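Local structure of porin (Pseudomonas aeruginosa, 3T24) at residues D355-Y360 and K373-T378. The protein forms a beta-barrel channel of the OprD family in the bacterial outer membrane, probably for uptake of small carboxylate-bearing molecules. Residues are numbered along the deposited sequence; the frame is centred on the assembly and turned at random.
Sequences DMDIAY and KWRNAT
Two flat groups on opposite faces of the sheet meet the neighbouring strand: the R375 guanidinium one side chain, the W374 indole two. Over one guanidinium face sits D357 OD2, 3.1 Å from R375 CZ and above the centre of the group. Because this oxygen lies well out of the guanidinium plane, no N-H points at it, and the salt bridge, D357 OD2 to R375 NH1 at 3.3 Å, rests on charge alone; with carboxylate and guanidinium planes 67° apart, the groups are not stacked. R375 NH2 also pairs with a bound sulfate, probably from the crystallisation liquor. On the other face of the sheet, M356 CE and I358 CD1 approach the indole obliquely. M356 CE lies 3.7 Å from W374 CH2, while M356 SD stands 5.0 Å from the W374 six-membered ring centroid, 24° off its normal, a distant Met-aromatic contact. With CG anti to the backbone N (chi1 -165°), M356 then bends at its next two torsions, carrying the methyl to the ring. The indole N-H is hydrogen-bonded to N390 OD1 of strand 386-399, which also accepts from N376 ND2. Between the strands, four backbone bonds join the antiparallel pairs M356-N376 and I358-W374. D355 OD1 rests on A377 CB at 3.4 Å, while D355 OD2 is salt-bridged to R333 and hydrogen-bonded to Q300 N. This hairpin of the barrel wall thus has a charged D357-R375-K373 face, consistent with the channel side, and an apolar M356-I358-W374 patch on the other; the carboxylate oxygen over the guanidinium face probably offsets part of the arginine's charge but takes none of its N-H donors, and NH2 still pairs with the sulfate.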
loop_
_atom_site.group_PDB
_atom_site.type_symbol
_atom_site.label_atom_id
_atom_site.label_comp_id
_atom_site.label_asym_id
_atom_site.label_seq_id
_atom_site.Cartn_x
_atom_site.Cartn_y
_atom_site.Cartn_z
ATOM N N ASP A 355 4.360 -16.746 -0.125
ATOM C CA ASP A 355 2.951 -16.370 0.057
ATOM C C ASP A 355 2.035 -17.160 -0.860
ATOM O O ASP A 355 2.396 -17.483 -1.997
ATOM C CB ASP A 355 2.707 -14.877 -0.226
ATOM C CG ASP A 355 3.451 -13.980 0.710
ATOM O OD1 ASP A 355 4.027 -14.498 1.701
ATOM O OD2 ASP A 355 3.458 -12.751 0.456
ATOM N N MET A 356 0.830 -17.427 -0.371
ATOM C CA MET A 356 -0.198 -18.079 -1.163
ATOM C C MET A 356 -1.555 -17.360 -0.929
ATOM O O MET A 356 -2.048 -17.298 0.193
ATOM C CB MET A 356 -0.247 -19.565 -0.789
ATOM C CG MET A 356 -0.998 -20.461 -1.760
ATOM S SD MET A 356 -2.715 -20.786 -1.293
ATOM C CE MET A 356 -2.505 -21.882 0.109
ATOM N N ASP A 357 -2.130 -16.786 -1.983
ATOM C CA ASP A 357 -3.432 -16.119 -1.888
ATOM C C ASP A 357 -4.502 -16.821 -2.687
ATOM O O ASP A 357 -4.305 -17.150 -3.850
ATOM C CB ASP A 357 -3.340 -14.668 -2.357
ATOM C CG ASP A 357 -2.503 -13.812 -1.425
ATOM O OD1 ASP A 357 -1.819 -14.383 -0.550
ATOM O OD2 ASP A 357 -2.531 -12.569 -1.565
ATOM N N ILE A 358 -5.642 -17.050 -2.052
ATOM C CA ILE A 358 -6.811 -17.558 -2.751
ATOM C C ILE A 358 -7.984 -16.629 -2.504
ATOM O O ILE A 358 -8.313 -16.327 -1.364
ATOM C CB ILE A 358 -7.161 -18.993 -2.322
ATOM C CG1 ILE A 358 -5.959 -19.911 -2.567
ATOM C CG2 ILE A 358 -8.359 -19.490 -3.096
ATOM C CD1 ILE A 358 -6.239 -21.407 -2.363
ATOM N N ALA A 359 -8.605 -16.161 -3.576
ATOM C CA ALA A 359 -9.682 -15.182 -3.472
ATOM C C ALA A 359 -10.879 -15.546 -4.348
ATOM O O ALA A 359 -10.723 -15.925 -5.507
ATOM C CB ALA A 359 -9.174 -13.796 -3.833
ATOM N N TYR A 360 -12.071 -15.420 -3.779
ATOM C CA TYR A 360 -13.304 -15.687 -4.507
ATOM C C TYR A 360 -14.307 -14.542 -4.347
ATOM O O TYR A 360 -14.493 -13.991 -3.251
ATOM C CB TYR A 360 -13.930 -17.011 -4.062
ATOM C CG TYR A 360 -15.143 -17.401 -4.879
ATOM C CD1 TYR A 360 -15.004 -17.827 -6.191
ATOM C CD2 TYR A 360 -16.425 -17.333 -4.344
ATOM C CE1 TYR A 360 -16.100 -18.182 -6.954
ATOM C CE2 TYR A 360 -17.537 -17.688 -5.102
ATOM C CZ TYR A 360 -17.366 -18.116 -6.407
ATOM O OH TYR A 360 -18.453 -18.469 -7.174
ATOM N N LYS A 373 -11.273 -13.613 0.923
ATOM C CA LYS A 373 -9.873 -13.745 0.524
ATOM C C LYS A 373 -9.029 -14.335 1.631
ATOM O O LYS A 373 -9.051 -13.850 2.766
ATOM C CB LYS A 373 -9.292 -12.398 0.072
ATOM C CG LYS A 373 -7.920 -12.506 -0.595
ATOM C CD LYS A 373 -7.543 -11.222 -1.352
ATOM C CE LYS A 373 -6.221 -11.393 -2.125
ATOM N NZ LYS A 373 -5.833 -10.196 -2.944
ATOM N N TRP A 374 -8.313 -15.405 1.289
ATOM C CA TRP A 374 -7.390 -16.074 2.196
ATOM C C TRP A 374 -5.942 -15.758 1.795
ATOM O O TRP A 374 -5.537 -15.986 0.649
ATOM C CB TRP A 374 -7.624 -17.591 2.170
ATOM C CG TRP A 374 -6.610 -18.377 2.974
ATOM C CD1 TRP A 374 -5.917 -17.946 4.067
ATOM C CD2 TRP A 374 -6.178 -19.719 2.733
ATOM N NE1 TRP A 374 -5.085 -18.938 4.527
ATOM C CE2 TRP A 374 -5.226 -20.037 3.723
ATOM C CE3 TRP A 374 -6.506 -20.686 1.779
ATOM C CZ2 TRP A 374 -4.596 -21.280 3.783
ATOM C CZ3 TRP A 374 -5.885 -21.918 1.842
ATOM C CH2 TRP A 374 -4.939 -22.204 2.837
ATOM N N ARG A 375 -5.177 -15.221 2.739
ATOM C CA ARG A 375 -3.770 -14.883 2.513
ATOM C C ARG A 375 -2.880 -15.662 3.475
ATOM O O ARG A 375 -2.947 -15.497 4.695
ATOM C CB ARG A 375 -3.542 -13.376 2.670
ATOM C CG ARG A 375 -4.220 -12.531 1.592
ATOM C CD ARG A 375 -4.063 -11.036 1.836
ATOM N NE ARG A 375 -4.020 -10.305 0.572
ATOM C CZ ARG A 375 -2.892 -9.925 -0.024
ATOM N NH1 ARG A 375 -1.721 -10.193 0.544
ATOM N NH2 ARG A 375 -2.927 -9.266 -1.178
ATOM N N ASN A 376 -2.050 -16.525 2.910
ATOM C CA ASN A 376 -1.184 -17.381 3.703
ATOM C C ASN A 376 0.306 -17.073 3.533
ATOM O O ASN A 376 0.799 -16.951 2.406
ATOM C CB ASN A 376 -1.429 -18.837 3.336
ATOM C CG ASN A 376 -0.371 -19.737 3.892
ATOM O OD1 ASN A 376 0.595 -20.075 3.206
ATOM N ND2 ASN A 376 -0.514 -20.096 5.161
ATOM N N ALA A 377 1.036 -16.986 4.639
ATOM C CA ALA A 377 2.447 -16.611 4.539
ATOM C C ALA A 377 3.372 -17.377 5.476
ATOM O O ALA A 377 3.014 -17.649 6.626
ATOM C CB ALA A 377 2.616 -15.105 4.745
ATOM N N THR A 378 4.567 -17.702 4.973
ATOM C CA THR A 378 5.646 -18.246 5.792
ATOM C C THR A 378 6.877 -17.366 5.638
ATOM O O THR A 378 7.288 -17.063 4.515
ATOM C CB THR A 378 6.019 -19.681 5.356
ATOM O OG1 THR A 378 4.837 -20.469 5.319
ATOM C CG2 THR A 378 6.969 -20.304 6.336
#